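Local coordinates for purine nucleoside phosphorylase YlmD (Geobacillus stearothermophilus, PDB 6T1B), which catalyses the phosphorolysis of adenosine, inosine and S-methyl-5'-thioadenosine to the free base and a ribose 1-phosphate, and also deaminates adenosine, at residues A[28-33]-A[248-253]; A[41-46]-A[57-62]; A[132-137]-A[171-176]. All coordinates share one frame; numbering follows the deposited sequence.

Contact 1 of 3, residues A[28-33]-A[248-253]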
loop_
_atom_site.group_PDB
_atom_site.type_symbol
_atom_site.label_atom_id
_atom_site.label_comp_id
_atom_site.label_asym_id
_atom_site.label_seq_id
_atom_site.Cartn_x
_atom_site.Cartn_y
_atom_site.Cartn_z
ATOM N N LEU A 28 2.356 7.836 -3.217
ATOM C CA LEU A 28 3.422 6.851 -3.067
ATOM C C LEU A 28 4.721 7.543 -3.472
ATOM O O LEU A 28 4.782 8.223 -4.507
ATOM C CB LEU A 28 3.201 5.658 -3.991
ATOM C CG LEU A 28 4.224 4.524 -3.938
ATOM C CD1 LEU A 28 4.055 3.663 -2.702
ATOM C CD2 LEU A 28 4.137 3.634 -5.160
ATOM N N THR A 29 5.755 7.394 -2.643
ATOM C CA THR A 29 7.031 8.029 -2.987
ATOM C C THR A 29 7.718 7.279 -4.128
ATOM O O THR A 29 7.417 6.118 -4.399
ATOM C CB THR A 29 7.969 8.079 -1.770
ATOM O OG1 THR A 29 8.222 6.774 -1.263
ATOM C CG2 THR A 29 7.375 8.924 -0.670
ATOM N N THR A 30 8.658 7.970 -4.794
ATOM C CA THR A 30 9.587 7.338 -5.722
ATOM C C THR A 30 10.942 7.241 -5.026
ATOM O O THR A 30 11.117 7.684 -3.894
ATOM C CB THR A 30 9.746 8.124 -7.022
ATOM O OG1 THR A 30 10.517 9.285 -6.718
ATOM C CG2 THR A 30 8.404 8.439 -7.625
ATOM N N LYS A 31 11.923 6.699 -5.723
ATOM C CA LYS A 31 13.177 6.378 -5.062
ATOM C C LYS A 31 14.109 7.562 -4.955
ATOM O O LYS A 31 15.193 7.422 -4.371
ATOM C CB LYS A 31 13.885 5.232 -5.803
ATOM C CG LYS A 31 14.318 5.583 -7.150
ATOM C CD LYS A 31 14.481 4.388 -8.102
ATOM C CE LYS A 31 15.309 3.260 -7.524
ATOM N NZ LYS A 31 15.846 2.388 -8.651
ATOM N N HIS A 32 13.776 8.714 -5.537
ATOM C CA HIS A 32 14.719 9.814 -5.658
ATOM C C HIS A 32 14.472 10.948 -4.668
ATOM O O HIS A 32 13.357 11.153 -4.192
ATOM C CB HIS A 32 14.672 10.333 -7.077
ATOM C CG HIS A 32 15.077 9.298 -8.069
ATOM N ND1 HIS A 32 16.353 8.783 -8.109
ATOM C CD2 HIS A 32 14.358 8.632 -9.004
ATOM C CE1 HIS A 32 16.410 7.861 -9.057
ATOM N NE2 HIS A 32 15.219 7.765 -9.623
ATOM N N GLY A 33 15.541 11.676 -4.371
ATOM C CA GLY A 33 15.475 12.853 -3.527
ATOM C C GLY A 33 15.911 12.645 -2.094
ATOM O O GLY A 33 15.743 13.559 -1.277
ATOM N N GLU A 248 12.107 0.896 -13.322
ATOM C CA GLU A 248 13.300 0.904 -12.490
ATOM C C GLU A 248 13.799 2.303 -12.179
ATOM O O GLU A 248 14.539 2.488 -11.207
ATOM C CB GLU A 248 14.433 0.100 -13.106
ATOM C CG GLU A 248 15.719 0.188 -12.286
ATOM C CD GLU A 248 16.756 -0.847 -12.675
ATOM O OE1 GLU A 248 16.757 -1.264 -13.853
ATOM O OE2 GLU A 248 17.568 -1.242 -11.798
ATOM N N ALA A 249 13.448 3.292 -13.002
ATOM C CA ALA A 249 13.901 4.648 -12.718
ATOM C C ALA A 249 13.026 5.349 -11.696
ATOM O O ALA A 249 13.375 6.459 -11.263
ATOM C CB ALA A 249 13.911 5.488 -13.998
ATOM N N LEU A 250 11.911 4.744 -11.305
ATOM C CA LEU A 250 11.069 5.337 -10.288
ATOM C C LEU A 250 11.085 4.552 -8.992
ATOM O O LEU A 250 10.929 5.153 -7.932
ATOM C CB LEU A 250 9.605 5.419 -10.735
ATOM C CG LEU A 250 9.198 6.530 -11.693
ATOM C CD1 LEU A 250 7.691 6.470 -11.915
ATOM C CD2 LEU A 250 9.629 7.874 -11.155
ATOM N N PHE A 251 11.236 3.215 -9.040
ATOM C CA PHE A 251 10.891 2.377 -7.911
ATOM C C PHE A 251 11.950 1.380 -7.474
ATOM O O PHE A 251 12.669 0.815 -8.309
ATOM C CB PHE A 251 9.627 1.565 -8.190
ATOM C CG PHE A 251 8.426 2.403 -8.528
ATOM C CD1 PHE A 251 7.783 2.244 -9.741
ATOM C CD2 PHE A 251 7.917 3.309 -7.624
ATOM C CE1 PHE A 251 6.645 2.985 -10.056
ATOM C CE2 PHE A 251 6.792 4.052 -7.920
ATOM C CZ PHE A 251 6.162 3.881 -9.154
ATOM N N PHE A 252 12.050 1.195 -6.149
ATOM C CA PHE A 252 12.682 0.020 -5.588
ATOM C C PHE A 252 11.809 -1.187 -5.913
ATOM O O PHE A 252 10.584 -1.095 -5.939
ATOM C CB PHE A 252 12.772 0.111 -4.069
ATOM C CG PHE A 252 13.499 1.329 -3.564
ATOM C CD1 PHE A 252 12.808 2.304 -2.822
ATOM C CD2 PHE A 252 14.851 1.517 -3.784
ATOM C CE1 PHE A 252 13.483 3.433 -2.349
ATOM C CE2 PHE A 252 15.503 2.634 -3.315
ATOM C CZ PHE A 252 14.807 3.578 -2.571
ATOM N N SER A 253 12.439 -2.345 -6.091
ATOM C CA SER A 253 11.716 -3.578 -6.353
ATOM C C SER A 253 12.441 -4.723 -5.667
ATOM O O SER A 253 13.565 -5.045 -6.039
ATOM C CB SER A 253 11.618 -3.860 -7.856
ATOM O OG SER A 253 11.116 -5.155 -8.108
#

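Contact 2 of 3, residues A[41-46]-A[57-62]. With NOS (inosine), chain B.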
loop_
_atom_site.group_PDB
_atom_site.type_symbol
_atom_site.label_atom_id
_atom_site.label_comp_id
_atom_site.label_asym_id
_atom_site.label_seq_id
_atom_site.Cartn_x
_atom_site.Cartn_y
_atom_site.Cartn_z
ATOM N N ALA A 41 19.672 3.590 -2.560
ATOM C CA ALA A 41 19.725 4.929 -3.151
ATOM C C ALA A 41 18.375 5.276 -3.766
ATOM O O ALA A 41 17.881 4.535 -4.618
ATOM C CB ALA A 41 20.803 4.937 -4.223
ATOM N N SER A 42 17.764 6.413 -3.364
ATOM C CA SER A 42 18.207 7.284 -2.269
ATOM C C SER A 42 17.091 7.554 -1.235
ATOM O O SER A 42 17.378 7.727 -0.051
ATOM C CB SER A 42 18.714 8.637 -2.756
ATOM O OG SER A 42 17.717 9.371 -3.439
ATOM N N LEU A 43 15.821 7.612 -1.658
ATOM C CA LEU A 43 14.717 7.917 -0.735
ATOM C C LEU A 43 14.137 6.648 -0.122
ATOM O O LEU A 43 12.953 6.339 -0.228
ATOM C CB LEU A 43 13.640 8.747 -1.419
ATOM C CG LEU A 43 12.680 9.473 -0.491
ATOM C CD1 LEU A 43 13.316 10.664 0.181
ATOM C CD2 LEU A 43 11.426 9.888 -1.234
ATOM N N ASN A 44 15.008 5.899 0.551
ATOM C CA ASN A 44 14.573 4.701 1.233
ATOM C C ASN A 44 13.802 5.081 2.481
ATOM O O ASN A 44 14.347 5.729 3.383
ATOM C CB ASN A 44 15.733 3.814 1.624
ATOM C CG ASN A 44 15.275 2.684 2.479
ATOM O OD1 ASN A 44 14.189 2.128 2.280
ATOM N ND2 ASN A 44 16.062 2.346 3.475
ATOM N N MET A 45 12.552 4.658 2.548
ATOM C CA MET A 45 11.701 4.947 3.698
ATOM C C MET A 45 11.625 3.826 4.726
ATOM O O MET A 45 10.975 4.003 5.775
ATOM C CB MET A 45 10.296 5.275 3.203
ATOM C CG MET A 45 10.279 6.389 2.209
ATOM S SD MET A 45 10.979 7.909 2.934
ATOM C CE MET A 45 10.098 9.188 2.118
ATOM N N GLY A 46 12.231 2.675 4.456
ATOM C CA GLY A 46 12.096 1.513 5.307
ATOM C C GLY A 46 13.158 1.487 6.384
ATOM O O GLY A 46 14.351 1.575 6.095
ATOM N N VAL A 57 15.431 8.198 8.591
ATOM C CA VAL A 57 14.635 9.215 9.280
ATOM C C VAL A 57 14.688 10.535 8.521
ATOM O O VAL A 57 13.673 11.230 8.387
ATOM C CB VAL A 57 15.026 9.341 10.758
ATOM C CG1 VAL A 57 14.325 10.524 11.414
ATOM C CG2 VAL A 57 14.663 8.054 11.471
ATOM N N ASN A 58 15.860 10.899 7.989
ATOM C CA ASN A 58 15.946 12.144 7.220
ATOM C C ASN A 58 15.118 12.060 5.937
ATOM O O ASN A 58 14.503 13.058 5.526
ATOM C CB ASN A 58 17.402 12.504 6.935
ATOM C CG ASN A 58 18.073 13.115 8.139
ATOM O OD1 ASN A 58 17.417 13.748 8.972
ATOM N ND2 ASN A 58 19.391 12.959 8.230
ATOM N N ASN A 59 15.069 10.888 5.306
ATOM C CA ASN A 59 14.212 10.686 4.141
ATOM C C ASN A 59 12.748 10.882 4.509
ATOM O O ASN A 59 11.992 11.544 3.781
ATOM C CB ASN A 59 14.406 9.286 3.552
ATOM C CG ASN A 59 15.793 9.089 2.997
ATOM O OD1 ASN A 59 16.455 10.051 2.607
ATOM N ND2 ASN A 59 16.228 7.838 2.918
ATOM N N ARG A 60 12.340 10.340 5.660
ATOM C CA ARG A 60 10.965 10.518 6.105
ATOM C C ARG A 60 10.694 11.979 6.429
ATOM O O ARG A 60 9.625 12.502 6.090
ATOM C CB ARG A 60 10.702 9.622 7.310
ATOM C CG ARG A 60 10.722 8.137 6.967
ATOM C CD ARG A 60 10.346 7.304 8.180
ATOM N NE ARG A 60 10.117 5.933 7.778
ATOM C CZ ARG A 60 9.319 5.079 8.407
ATOM N NH1 ARG A 60 9.151 3.855 7.913
ATOM N NH2 ARG A 60 8.703 5.436 9.536
ATOM N N ARG A 61 11.638 12.670 7.085
ATOM C CA ARG A 61 11.476 14.099 7.336
ATOM C C ARG A 61 11.353 14.875 6.031
ATOM O O ARG A 61 10.621 15.872 5.966
ATOM C CB ARG A 61 12.646 14.634 8.167
ATOM C CG ARG A 61 12.638 14.100 9.600
ATOM C CD ARG A 61 13.492 14.896 10.538
ATOM N NE ARG A 61 13.201 14.557 11.930
ATOM C CZ ARG A 61 12.077 14.865 12.578
ATOM N NH1 ARG A 61 11.929 14.506 13.845
ATOM N NH2 ARG A 61 11.095 15.517 11.969
ATOM N N ARG A 62 12.049 14.437 4.987
ATOM C CA ARG A 62 11.976 15.125 3.700
ATOM C C ARG A 62 10.574 15.007 3.104
ATOM O O ARG A 62 9.982 16.008 2.691
ATOM C CB ARG A 62 13.031 14.558 2.758
ATOM C CG ARG A 62 13.103 15.245 1.409
ATOM C CD ARG A 62 13.723 16.603 1.538
ATOM N NE ARG A 62 15.161 16.499 1.724
ATOM C CZ ARG A 62 15.920 17.469 2.217
ATOM N NH1 ARG A 62 17.223 17.276 2.326
ATOM N NH2 ARG A 62 15.376 18.618 2.619
HETATM N N9 NOS B . 10.166 -3.425 5.945
HETATM C C4 NOS B . 9.328 -2.569 6.556
HETATM N N3 NOS B . 7.880 -2.609 6.873
HETATM C C2 NOS B . 7.286 -1.518 7.593
HETATM N N1 NOS B . 8.063 -0.386 8.011
HETATM C C6 NOS B . 9.446 -0.294 7.735
HETATM O O6 NOS B . 10.038 0.685 8.100
HETATM C C5 NOS B . 10.060 -1.478 6.960
HETATM N N7 NOS B . 11.276 -1.657 6.548
HETATM C C8 NOS B . 11.368 -2.837 5.938
HETATM C "C5'" NOS B . 6.837 -4.298 3.367
HETATM O "O5'" NOS B . 6.637 -4.347 1.957
HETATM C "C4'" NOS B . 7.995 -5.171 3.779
HETATM O "O4'" NOS B . 9.115 -4.317 4.102
HETATM C "C1'" NOS B . 9.658 -4.677 5.355
HETATM C "C2'" NOS B . 8.551 -5.401 6.116
HETATM O "O2'" NOS B . 9.106 -6.336 7.030
HETATM C "C3'" NOS B . 7.758 -6.071 4.993
HETATM O "O3'" NOS B . 8.310 -7.372 4.727
#

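Contact 3 of 3, residues A[132-137]-A[171-176]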
loop_
_atom_site.group_PDB
_atom_site.type_symbol
_atom_site.label_atom_id
_atom_site.label_comp_id
_atom_site.label_asym_id
_atom_site.label_seq_id
_atom_site.Cartn_x
_atom_site.Cartn_y
_atom_site.Cartn_z
ATOM N N VAL A 132 -10.919 5.013 0.851
ATOM C CA VAL A 132 -11.498 6.245 1.346
ATOM C C VAL A 132 -13.004 6.092 1.332
ATOM O O VAL A 132 -13.584 5.514 0.409
ATOM C CB VAL A 132 -11.032 7.472 0.528
ATOM C CG1 VAL A 132 -11.504 7.427 -0.901
ATOM C CG2 VAL A 132 -11.431 8.774 1.225
ATOM N N ALA A 133 -13.639 6.588 2.377
ATOM C CA ALA A 133 -15.085 6.818 2.380
ATOM C C ALA A 133 -15.226 8.318 2.620
ATOM O O ALA A 133 -15.256 8.783 3.780
ATOM C CB ALA A 133 -15.781 5.986 3.450
ATOM N N PRO A 134 -15.311 9.129 1.554
ATOM C CA PRO A 134 -15.213 10.589 1.734
ATOM C C PRO A 134 -16.300 11.170 2.606
ATOM O O PRO A 134 -16.044 12.098 3.383
ATOM C CB PRO A 134 -15.306 11.132 0.302
ATOM C CG PRO A 134 -14.899 10.025 -0.564
ATOM C CD PRO A 134 -15.350 8.755 0.123
ATOM N N SER A 135 -17.529 10.675 2.478
ATOM C CA SER A 135 -18.617 11.232 3.265
ATOM C C SER A 135 -18.326 11.058 4.749
ATOM O O SER A 135 -18.525 11.988 5.542
ATOM C CB SER A 135 -19.935 10.572 2.864
ATOM O OG SER A 135 -19.950 9.186 3.167
ATOM N N ALA A 136 -17.814 9.895 5.131
ATOM C CA ALA A 136 -17.620 9.535 6.528
ATOM C C ALA A 136 -16.256 9.916 7.071
ATOM O O ALA A 136 -15.985 9.680 8.253
ATOM C CB ALA A 136 -17.832 8.037 6.709
ATOM N N GLY A 137 -15.362 10.444 6.244
ATOM C CA GLY A 137 -14.060 10.831 6.742
ATOM C C GLY A 137 -13.166 9.670 7.125
ATOM O O GLY A 137 -12.271 9.840 7.953
ATOM N N ASP A 171 -20.213 2.969 -0.296
ATOM C CA ASP A 171 -19.664 4.276 0.022
ATOM C C ASP A 171 -18.141 4.285 0.018
ATOM O O ASP A 171 -17.543 5.319 0.335
ATOM C CB ASP A 171 -20.157 4.754 1.396
ATOM C CG ASP A 171 -21.641 5.072 1.415
ATOM O OD1 ASP A 171 -22.265 4.966 2.492
ATOM O OD2 ASP A 171 -22.188 5.418 0.350
ATOM N N ILE A 172 -17.521 3.181 -0.331
ATOM C CA ILE A 172 -16.073 3.043 -0.313
ATOM C C ILE A 172 -15.517 3.199 -1.716
ATOM O O ILE A 172 -16.130 2.749 -2.695
ATOM C CB ILE A 172 -15.675 1.677 0.284
ATOM C CG1 ILE A 172 -16.240 1.581 1.705
ATOM C CG2 ILE A 172 -14.170 1.476 0.237
ATOM C CD1 ILE A 172 -15.970 0.235 2.371
ATOM N N TYR A 173 -14.364 3.837 -1.806
ATOM C CA TYR A 173 -13.593 3.981 -3.030
ATOM C C TYR A 173 -12.184 3.497 -2.747
ATOM O O TYR A 173 -11.669 3.636 -1.632
ATOM C CB TYR A 173 -13.563 5.431 -3.506
ATOM C CG TYR A 173 -14.925 6.013 -3.773
ATOM C CD1 TYR A 173 -15.420 6.126 -5.067
ATOM C CD2 TYR A 173 -15.709 6.484 -2.736
ATOM C CE1 TYR A 173 -16.666 6.664 -5.309
ATOM C CE2 TYR A 173 -16.957 7.026 -2.975
ATOM C CZ TYR A 173 -17.429 7.116 -4.254
ATOM O OH TYR A 173 -18.667 7.678 -4.464
ATOM N N VAL A 174 -11.572 2.884 -3.752
ATOM C CA VAL A 174 -10.285 2.220 -3.585
ATOM C C VAL A 174 -9.350 2.625 -4.710
ATOM O O VAL A 174 -9.770 2.701 -5.869
ATOM C CB VAL A 174 -10.439 0.681 -3.566
ATOM C CG1 VAL A 174 -9.073 0.044 -3.617
ATOM C CG2 VAL A 174 -11.247 0.240 -2.342
ATOM N N ALA A 175 -8.084 2.858 -4.384
ATOM C CA ALA A 175 -7.045 2.958 -5.396
ATOM C C ALA A 175 -6.046 1.847 -5.115
ATOM O O ALA A 175 -5.587 1.690 -3.979
ATOM C CB ALA A 175 -6.352 4.309 -5.366
ATOM N N ILE A 176 -5.737 1.054 -6.136
ATOM C CA ILE A 176 -4.707 0.024 -6.060
ATOM C C ILE A 176 -3.483 0.626 -6.725
ATOM O O ILE A 176 -3.548 1.020 -7.899
ATOM C CB ILE A 176 -5.182 -1.262 -6.741
ATOM C CG1 ILE A 176 -6.292 -1.898 -5.906
ATOM C CG2 ILE A 176 -4.036 -2.233 -6.949
ATOM C CD1 ILE A 176 -7.052 -2.970 -6.622
HETATM O O HOH W 1 -18.364 7.921 0.836
#

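Contact 1 of 3, residues A[28-33]-A[248-253]
Lys31 and His32, just past the end of strand 25-29, clasp the loop 248-253 in this YfiH/LACC1-family fold, where that loop leads from the zinc-binding cysteines Cys243 and Cys246 toward strand 264-269. Three hydrogen bonds run to successive carbonyls of the loop. The backbone N of Lys31 donates to Leu250 O (2.9 Å), and its NZ reaches Glu248 O at 2.9 Å, nearly in line with the C=O bond. A bend at chi3 (-50°) curls the lysine chain over the Leu250-Phe251 peptide to that carbonyl. With an alanine here, Glu248 O would probably lose its ammonium donor and the Leu250-Phe251 peptide the methylene chain lying against it. Beside the lysine, the imidazole NE2 of His32 donates to Ala249 O, which lies in the ring plane at 2.8 Å, while CG of Lys31 sits over one ring face. The apolar contacts lie deeper. CB of Lys31 makes a CH-pi contact with a face of Phe252, 3.9 Å from the ring centroid, and this phenylalanine is near the inosine-binding Arg263. CG2 of Thr30 meets CD2 of Leu250. Farther in, CD2 of Leu28 touches CE2 of Phe251 at 3.9 Å, the two side chains crossing at about a right angle.

Contact 2 of 3, residues A[41-46]-A[57-62]
With CG anti to its carbonyl carbon (chi1 -68°) and the chain extended from CG to NE, Arg60 reaches from its helix to Met45, while a similar first torsion in Asn59 (chi1 -65°) turns its amide to the backbone of Asn44. The guanidinium grips Met45 O side-on: NH1 donates at 2.8 Å, nearly in line with the carbonyl, and NE at 2.9 Å, with the oxygen in the guanidinium plane. NH2 is held by Gly96 and Ala97 carbonyls, so the group is fixed in rotation, and NH1 comes within 3.3 Å of inosine O6. Asn59 ND2 gives Asn44 O a straight bond of 2.9 Å (163°); its OD1 accepts from Glu35 N. Asn44 in turn forms an Asx turn, OD1 taking the N-H of Gly46 (3.0 Å) from above the plane of its own side-chain carbonyl, and also that of the inosine-binding Arg263. Gly46 lines the purine pocket, and a CB there would clash with inosine N7. The bent Met45 chain lays SD 3.7 Å from Asn59 CB, and CD1 of Leu43 packs on the same CB. The loop 41-46 is thus wedged between helix 53-67, where Leu43 meets Trp66 and Met45 meets Leu63, and strand 25-29, where both side chains touch Thr29.

Contact 3 of 3, residues A[132-137]-A[171-176]
Tyr173 and Val132 form an antiparallel hydrogen-bonded pair, their backbones joined by two bonds: Val132 N to Tyr173 O and Tyr173 N to Val132 O, each 2.9 Å. From this pair the tyrosine side chain lies alongside the end of strand 127-133, by Val132 and Pro134. Its CB lies 3.9 Å from CG1 of Val132, on the same face of the sheet, and the two side chains pass at a slant. Because CG is anti to the carbonyl carbon (chi1 -59°), the ring is turned toward the proline. There CD2 meets CD of Pro134 at 3.7 Å, and Val132 O lies at the ring edge, in its plane. CE2 is still within 3.9 Å of the same proline carbon; the phenol OH lies beyond these contacts. The strands belong to a six-stranded mixed sheet in which 173-176 sits between 127-133 and 237-239, away from the inosine and zinc sites. The ring is also stacked with His236 and touches Pro20. Past the paired residues the chains stay close through CA-H...O contacts, Ile172 CA to Val132 O and Ala133 CA to Asp171 O. Ala133 and Ile172 both touch Trp161 of helix 153-163. Farther out, a water donates to Asp171 O at 2.8 Å and is hydrogen-bonded to Ser135 OG at 3.1 Å.

Contacts 1 and 2 adjoin, their centres about 11 Å apart: Lys31 O probably accepts from the backbone N of both Ser42 and Leu43, tying the end of strand 25-29 to the loop before helix 53-67. Contact 2 is the buried one and touches inosine; there Asn59 and Arg60 donate to loop carbonyls and Leu43 and Met45 pack on the helix. Contact 1 is graded, with charged and imidazole groups at the surface and aromatic packing beneath. Contact 3 is also partly exposed but lies across the chain's centre from contact 1, about 26 Å away between centres; there main-chain sheet pairing replaces the side-chain-to-carbonyl bonds. Along the sequence, contact 1 encloses both others.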